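Local atomic coordinates of formate dehydrogenase subunit beta (Desulfovibrio gigas, PDB entry 1H0H), a protein that serves as the electron-transfer subunit of formate dehydrogenase, carrying three [4Fe-4S] clusters for the reversible two-electron oxidation of formate to carbon dioxide. Residues M172-L177 against A187-P192; A178-A183 against I198-H203. All coordinates share one frame; numbering follows the deposited sequence. Where two conformers were deposited one is given.

Contact 1. Residues M172-L177 against A187-P192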
ATOM      1  N   MET B 172     -26.099 -20.075  15.805  1.00 18.59           N
ATOM      2  CA  MET B 172     -24.976 -19.787  14.931  1.00 18.89           C
ATOM      3  C   MET B 172     -23.740 -20.562  15.385  1.00 18.55           C
ATOM      4  O   MET B 172     -23.064 -21.212  14.583  1.00 19.83           O
ATOM      5  CB  MET B 172     -24.680 -18.284  14.945  1.00 19.19           C
ATOM      6  CG  MET B 172     -23.704 -17.847  13.863  1.00 19.63           C
ATOM      7  SD  MET B 172     -23.306 -16.086  13.985  1.00 22.12           S
ATOM      8  CE  MET B 172     -24.659 -15.383  13.216  1.00 22.10           C
ATOM      9  N   ALA B 173     -23.444 -20.493  16.678  1.00 17.05           N
ATOM     10  CA  ALA B 173     -22.285 -21.185  17.228  1.00 17.25           C
ATOM     11  C   ALA B 173     -22.335 -22.690  16.928  1.00 16.68           C
ATOM     12  O   ALA B 173     -21.349 -23.278  16.483  1.00 16.03           O
ATOM     13  CB  ALA B 173     -22.209 -20.945  18.732  1.00 16.87           C
ATOM     14  N   SER B 174     -23.484 -23.304  17.192  1.00 17.33           N
ATOM     15  CA  SER B 174     -23.668 -24.735  16.949  1.00 18.62           C
ATOM     16  C   SER B 174     -23.499 -25.135  15.497  1.00 17.38           C
ATOM     17  O   SER B 174     -22.884 -26.148  15.188  1.00 17.33           O
ATOM     18  CB  SER B 174     -25.055 -25.170  17.399  1.00 20.04           C
ATOM     19  OG  SER B 174     -25.038 -25.430  18.789  1.00 25.19           O
ATOM     20  N   ALA B 175     -24.097 -24.361  14.612  1.00 16.65           N
ATOM     21  CA  ALA B 175     -23.969 -24.612  13.193  1.00 17.43           C
ATOM     22  C   ALA B 175     -22.508 -24.487  12.744  1.00 16.58           C
ATOM     23  O   ALA B 175     -22.028 -25.291  11.942  1.00 17.17           O
ATOM     24  CB  ALA B 175     -24.867 -23.646  12.399  1.00 17.82           C
ATOM     25  N   ARG B 176     -21.793 -23.496  13.266  1.00 16.12           N
ATOM     26  CA  ARG B 176     -20.422 -23.286  12.817  1.00 17.03           C
ATOM     27  C   ARG B 176     -19.528 -24.408  13.321  1.00 18.12           C
ATOM     28  O   ARG B 176     -18.650 -24.883  12.591  1.00 17.13           O
ATOM     29  CB  ARG B 176     -19.872 -21.944  13.276  1.00 16.32           C
ATOM     30  CG  ARG B 176     -18.391 -21.760  12.902  1.00 17.32           C
ATOM     31  CD  ARG B 176     -18.115 -21.776  11.409  1.00 17.80           C
ATOM     32  NE  ARG B 176     -16.707 -21.439  11.171  1.00 20.68           N
ATOM     33  CZ  ARG B 176     -16.036 -21.698  10.058  1.00 21.15           C
ATOM     34  NH1 ARG B 176     -16.626 -22.311   9.025  1.00 21.59           N
ATOM     35  NH2 ARG B 176     -14.754 -21.340   9.974  1.00 22.42           N
ATOM     36  N   LEU B 177     -19.763 -24.830  14.565  1.00 17.21           N
ATOM     37  CA  LEU B 177     -19.046 -25.974  15.111  1.00 18.13           C
ATOM     38  C   LEU B 177     -19.278 -27.209  14.243  1.00 18.63           C
ATOM     39  O   LEU B 177     -18.352 -27.974  13.984  1.00 19.03           O
ATOM     40  CB  LEU B 177     -19.503 -26.301  16.533  1.00 18.11           C
ATOM     41  CG  LEU B 177     -18.878 -27.590  17.069  1.00 17.83           C
ATOM     42  CD1 LEU B 177     -17.356 -27.483  17.042  1.00 18.51           C
ATOM     43  CD2 LEU B 177     -19.367 -27.915  18.470  1.00 18.13           C
ATOM     44  N   ALA B 187     -12.408 -29.429  17.901  1.00 18.88           N
ATOM     45  CA  ALA B 187     -13.056 -28.134  17.997  1.00 17.66           C
ATOM     46  C   ALA B 187     -14.178 -28.214  19.012  1.00 18.04           C
ATOM     47  O   ALA B 187     -14.786 -29.268  19.177  1.00 16.55           O
ATOM     48  CB  ALA B 187     -13.607 -27.727  16.671  1.00 16.79           C
ATOM     49  N   LYS B 188     -14.448 -27.111  19.698  1.00 17.37           N
ATOM     50  CA  LYS B 188     -15.609 -27.071  20.592  1.00 19.01           C
ATOM     51  C   LYS B 188     -16.027 -25.654  20.919  1.00 18.12           C
ATOM     52  O   LYS B 188     -15.296 -24.712  20.656  1.00 17.30           O
ATOM     53  CB  LYS B 188     -15.329 -27.815  21.893  1.00 19.10           C
ATOM     54  CG  LYS B 188     -14.087 -27.318  22.608  1.00 21.87           C
ATOM     55  CD  LYS B 188     -13.861 -28.101  23.908  1.00 23.36           C
ATOM     56  CE  LYS B 188     -14.814 -27.638  24.980  1.00 24.82           C
ATOM     57  NZ  LYS B 188     -14.982 -28.670  26.057  1.00 27.85           N
ATOM     58  N   LEU B 189     -17.225 -25.530  21.485  1.00 17.53           N
ATOM     59  CA  LEU B 189     -17.708 -24.256  21.965  1.00 16.82           C
ATOM     60  C   LEU B 189     -17.279 -24.191  23.421  1.00 17.02           C
ATOM     61  O   LEU B 189     -17.186 -25.213  24.084  1.00 16.50           O
ATOM     62  CB  LEU B 189     -19.218 -24.165  21.846  1.00 15.77           C
ATOM     63  CG  LEU B 189     -19.712 -24.213  20.408  1.00 16.05           C
ATOM     64  CD1 LEU B 189     -21.217 -24.132  20.374  1.00 15.28           C
ATOM     65  CD2 LEU B 189     -19.087 -23.028  19.675  1.00 17.04           C
ATOM     66  N   CYS B 190     -17.006 -22.988  23.907  1.00 16.91           N
ATOM     67  CA  CYS B 190     -16.537 -22.825  25.266  1.00 16.39           C
ATOM     68  C   CYS B 190     -17.733 -22.524  26.190  1.00 16.29           C
ATOM     69  O   CYS B 190     -18.390 -21.503  26.053  1.00 16.29           O
ATOM     70  CB  CYS B 190     -15.454 -21.736  25.295  1.00 17.03           C
ATOM     71  SG  CYS B 190     -13.971 -22.143  24.290  1.00 17.38           S
ATOM     72  N   ASP B 191     -18.031 -23.466  27.077  1.00 16.40           N
ATOM     73  CA  ASP B 191     -19.151 -23.387  28.016  1.00 18.03           C
ATOM     74  C   ASP B 191     -20.420 -22.826  27.398  1.00 17.03           C
ATOM     75  O   ASP B 191     -20.997 -21.882  27.925  1.00 16.74           O
ATOM     76  CB  ASP B 191     -18.732 -22.540  29.212  1.00 17.45           C
ATOM     77  CG  ASP B 191     -17.523 -23.114  29.911  1.00 18.77           C
ATOM     78  OD1 ASP B 191     -17.374 -24.375  29.914  1.00 18.69           O
ATOM     79  OD2 ASP B 191     -16.678 -22.395  30.482  1.00 18.63           O
ATOM     80  N   PRO B 192     -20.872 -23.412  26.298  1.00 17.78           N
ATOM     81  CA  PRO B 192     -21.995 -22.834  25.538  1.00 17.89           C
ATOM     82  C   PRO B 192     -23.314 -22.705  26.306  1.00 18.56           C
ATOM     83  O   PRO B 192     -24.134 -21.882  25.933  1.00 17.85           O
ATOM     84  CB  PRO B 192     -22.167 -23.808  24.375  1.00 17.19           C
ATOM     85  CG  PRO B 192     -21.571 -25.091  24.882  1.00 18.16           C
ATOM     86  CD  PRO B 192     -20.351 -24.637  25.659  1.00 17.61           C
TER

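Contact 2. Residues A178-A183 against I198-H203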
ATOM      1  N   ALA B 178     -20.521 -27.424  13.818  1.00 19.16           N
ATOM      2  CA  ALA B 178     -20.829 -28.584  12.999  1.00 20.38           C
ATOM      3  C   ALA B 178     -20.049 -28.574  11.690  1.00 21.52           C
ATOM      4  O   ALA B 178     -19.628 -29.626  11.204  1.00 21.56           O
ATOM      5  CB  ALA B 178     -22.341 -28.677  12.725  1.00 21.04           C
ATOM      6  N   GLU B 179     -19.867 -27.385  11.132  1.00 22.02           N
ATOM      7  CA  GLU B 179     -19.191 -27.192   9.848  1.00 23.73           C
ATOM      8  C   GLU B 179     -17.695 -27.522   9.866  0.50 23.91           C
ATOM      9  O   GLU B 179     -17.103 -27.795   8.818  0.50 23.96           O
ATOM     10  CB  GLU B 179     -19.383 -25.744   9.401  0.50 23.35           C
ATOM     11  CG  GLU B 179     -18.863 -25.428   8.015  0.50 24.33           C
ATOM     12  CD  GLU B 179     -18.942 -23.948   7.711  0.50 24.89           C
ATOM     13  OE1 GLU B 179     -19.125 -23.153   8.665  0.50 24.56           O
ATOM     14  OE2 GLU B 179     -18.823 -23.578   6.522  0.50 25.71           O
ATOM     15  N   ILE B 180     -17.077 -27.488  11.044  0.50 23.77           N
ATOM     16  CA  ILE B 180     -15.651 -27.782  11.152  1.00 23.57           C
ATOM     17  C   ILE B 180     -15.314 -29.005  12.004  1.00 24.23           C
ATOM     18  O   ILE B 180     -14.150 -29.413  12.053  1.00 24.08           O
ATOM     19  CB  ILE B 180     -14.894 -26.554  11.689  1.00 23.37           C
ATOM     20  CG1 ILE B 180     -15.125 -26.387  13.184  1.00 21.97           C
ATOM     21  CG2 ILE B 180     -15.325 -25.281  10.955  1.00 23.33           C
ATOM     22  CD1 ILE B 180     -14.145 -25.448  13.816  1.00 21.76           C
ATOM     23  N   LYS B 181     -16.299 -29.578  12.687  1.00 24.04           N
ATOM     24  CA  LYS B 181     -16.031 -30.728  13.547  1.00 25.48           C
ATOM     25  C   LYS B 181     -15.233 -31.862  12.880  1.00 26.34           C
ATOM     26  O   LYS B 181     -14.390 -32.510  13.513  1.00 26.16           O
ATOM     27  CB  LYS B 181     -17.345 -31.323  14.069  1.00 26.14           C
ATOM     28  CG  LYS B 181     -17.814 -30.785  15.405  1.00 26.03           C
ATOM     29  CD  LYS B 181     -17.133 -31.494  16.572  1.00 26.03           C
ATOM     30  CE  LYS B 181     -15.638 -31.217  16.593  1.00 25.94           C
ATOM     31  NZ  LYS B 181     -15.041 -31.664  17.869  1.00 27.40           N
ATOM     32  N   ALA B 182     -15.537 -32.128  11.618  1.00 27.69           N
ATOM     33  CA  ALA B 182     -14.885 -33.208  10.891  1.00 28.51           C
ATOM     34  C   ALA B 182     -13.388 -32.954  10.746  1.00 29.44           C
ATOM     35  O   ALA B 182     -12.575 -33.796  11.145  1.00 29.93           O
ATOM     36  CB  ALA B 182     -15.528 -33.388   9.521  1.00 29.30           C
ATOM     37  N   ALA B 183     -13.047 -31.801  10.171  1.00 29.71           N
ATOM     38  CA  ALA B 183     -11.660 -31.407   9.939  1.00 30.72           C
ATOM     39  C   ALA B 183     -10.927 -31.127  11.249  1.00 31.14           C
ATOM     40  O   ALA B 183      -9.736 -31.423  11.379  1.00 31.85           O
ATOM     41  CB  ALA B 183     -11.596 -30.168   9.016  1.00 30.48           C
ATOM     42  N   ILE B 198     -20.097 -16.611  23.426  1.00 13.16           N
ATOM     43  CA  ILE B 198     -19.727 -17.984  23.110  1.00 14.79           C
ATOM     44  C   ILE B 198     -18.548 -18.099  22.119  1.00 15.40           C
ATOM     45  O   ILE B 198     -18.698 -17.737  20.948  1.00 15.90           O
ATOM     46  CB  ILE B 198     -20.930 -18.771  22.546  1.00 15.09           C
ATOM     47  CG1 ILE B 198     -22.146 -18.698  23.480  1.00 16.16           C
ATOM     48  CG2 ILE B 198     -20.509 -20.249  22.291  1.00 14.35           C
ATOM     49  CD1 ILE B 198     -23.463 -19.233  22.849  1.00 15.06           C
ATOM     50  N   PHE B 199     -17.390 -18.578  22.583  1.00 15.30           N
ATOM     51  CA  PHE B 199     -16.233 -18.782  21.697  1.00 15.04           C
ATOM     52  C   PHE B 199     -16.179 -20.186  21.089  1.00 16.13           C
ATOM     53  O   PHE B 199     -16.408 -21.191  21.789  1.00 16.31           O
ATOM     54  CB  PHE B 199     -14.909 -18.589  22.413  1.00 15.84           C
ATOM     55  CG  PHE B 199     -14.675 -17.210  22.929  1.00 15.26           C
ATOM     56  CD1 PHE B 199     -15.202 -16.827  24.146  1.00 14.09           C
ATOM     57  CD2 PHE B 199     -13.862 -16.313  22.227  1.00 15.44           C
ATOM     58  CE1 PHE B 199     -14.946 -15.589  24.647  1.00 16.62           C
ATOM     59  CE2 PHE B 199     -13.607 -15.056  22.720  1.00 15.62           C
ATOM     60  CZ  PHE B 199     -14.167 -14.685  23.929  1.00 16.61           C
ATOM     61  N   LEU B 200     -15.895 -20.237  19.789  1.00 13.58           N
ATOM     62  CA  LEU B 200     -15.616 -21.478  19.097  1.00 15.17           C
ATOM     63  C   LEU B 200     -14.114 -21.562  18.963  1.00 15.86           C
ATOM     64  O   LEU B 200     -13.474 -20.578  18.563  1.00 16.75           O
ATOM     65  CB  LEU B 200     -16.240 -21.499  17.695  1.00 14.89           C
ATOM     66  CG  LEU B 200     -15.799 -22.659  16.786  1.00 15.63           C
ATOM     67  CD1 LEU B 200     -16.207 -24.012  17.385  1.00 17.33           C
ATOM     68  CD2 LEU B 200     -16.369 -22.549  15.392  1.00 16.34           C
ATOM     69  N   THR B 201     -13.544 -22.699  19.344  1.00 16.85           N
ATOM     70  CA  THR B 201     -12.121 -22.955  19.149  1.00 17.77           C
ATOM     71  C   THR B 201     -11.984 -24.185  18.300  1.00 17.10           C
ATOM     72  O   THR B 201     -12.875 -25.038  18.297  1.00 17.15           O
ATOM     73  CB  THR B 201     -11.359 -23.124  20.477  1.00 18.77           C
ATOM     74  OG1 THR B 201     -12.023 -24.071  21.339  1.00 20.85           O
ATOM     75  CG2 THR B 201     -11.329 -21.816  21.235  1.00 18.90           C
ATOM     76  N   ALA B 202     -10.877 -24.279  17.567  1.00 16.27           N
ATOM     77  CA  ALA B 202     -10.658 -25.405  16.682  1.00 15.94           C
ATOM     78  C   ALA B 202      -9.856 -26.520  17.358  1.00 15.37           C
ATOM     79  O   ALA B 202      -9.717 -27.592  16.813  1.00 15.98           O
ATOM     80  CB  ALA B 202      -9.966 -24.946  15.395  1.00 15.73           C
ATOM     81  N   HIS B 203      -9.328 -26.234  18.539  1.00 16.01           N
ATOM     82  CA  HIS B 203      -8.519 -27.186  19.282  1.00 15.87           C
ATOM     83  C   HIS B 203      -8.781 -26.975  20.760  1.00 15.07           C
ATOM     84  O   HIS B 203      -9.539 -26.090  21.136  1.00 13.95           O
ATOM     85  CB  HIS B 203      -7.023 -26.946  19.007  1.00 16.30           C
ATOM     86  CG  HIS B 203      -6.710 -26.739  17.565  1.00 17.08           C
ATOM     87  ND1 HIS B 203      -6.339 -27.767  16.731  1.00 18.91           N
ATOM     88  CD2 HIS B 203      -6.750 -25.624  16.799  1.00 17.53           C
ATOM     89  CE1 HIS B 203      -6.148 -27.293  15.512  1.00 19.83           C
ATOM     90  NE2 HIS B 203      -6.388 -25.995  15.530  1.00 18.84           N
TER

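Contact 1. Residues M172-L177 against A187-P192
Leu-189 and Leu-177 each set a methyl group over the face of a peptide group on the opposite segment. Leu-189 CD1 stands almost straight above the peptide joining Ala-173 to Ser-174, 3.9 Å from Ala-173 C and 4.0 Å from Ser-174 N. Its other branch, CD2, lies over the same face but farther out, 3.9 Å from Ala-173 O. In return, Leu-177 CD1 sits over the peptide between Ala-187 and Lys-188, 3.8 Å from Ala-187 O. These are van der Waals contacts.

The segment 172-177 belongs to helix 166-180, which packs on one face of a mixed four-stranded sheet. Strand 188-189 is an outermost strand of that sheet within the chain. It pairs antiparallel with strand 197-201, whose Leu-200 also touches both leucines.

Methyl contacts complete the join. Ala-173 CB meets Leu-189 CD1 at 3.7 Å, and Leu-177 CD1 reaches Ala-187 CB at 3.8 Å. The two leucines cross obliquely, with Leu-177 CD2 4.2 Å from Leu-189 CG. Leu-177 holds CG anti to its own nitrogen (chi1 174°), which turns CD1 toward Ala-187 and CD2 toward Leu-189. Ser-174 adds a looser touch at the exposed margin. The bond from CA to CB of Lys-188 is directed away from the helix.

Contact 2. Residues A178-A183 against I198-H203
The nearest pair of CA atoms across the segments is Ile-180 CA and Ala-202 CA, 7.8 Å apart. Segment 178-183 starts on helix 166-180; residues 181-183 keep helical backbone angles but lack the regular bonds. The partner is extended through Thr-201, and the chain then bends at Ala-202 (psi -9°). Thr-201 OG1 donates to His-203 O across this bend, 3.2 Å away and nearly in line with the carbonyl bond (163°).

The side-chain contact is small and wholly apolar. Ile-180 and Leu-200 reach toward each other tip to tip, with CD1 of Ile-180 4.0 Å from CD2 of Leu-200. Ile-180 CD1 also lies 4.5 Å from Ala-202 CB, a looser touch. Ile-180 was modelled in two conformers, so these distances hold for one of them. In that conformer the extended chi2 (165°) carries CD1 out toward Leu-200.

All three touching residues are buried. Leu-200 is also packed by Arg-176 and Leu-177 of the helix, by Leu-189 of strand 188-189, and by Phe-5 and Asp-7 of strand 2-7. The contact joins the last part of helix 166-180 to strand 197-201, which lies between strands 2-7 and 188-189 in the sheet.

Both contacts lay helix 166-180 on the same sheet, and their centres are 6 Å apart. Contact 1 uses strand 188-189, outermost in the sheet within this chain, and the loop residue before it. It is only partly buried, with exposed residues at its margin. Contact 2 reaches the inner neighbour of that strand and is buried, though it covers less surface. Both are apolar across their segments; contact 1 involves backbone as well as side chains, contact 2 side chains alone. Polar bonds tie one contact to the other. Cys-190 N and Phe-199 O, 2.8 Å apart, bond between the strands, and Lys-181 NZ hydrogen-bonds Ala-187 O at 2.7 Å. Contact 1 lies away from the cluster sites, whereas the side chain of Leu-200 is about 12 Å from a bound iron/sulfur cluster (SF4).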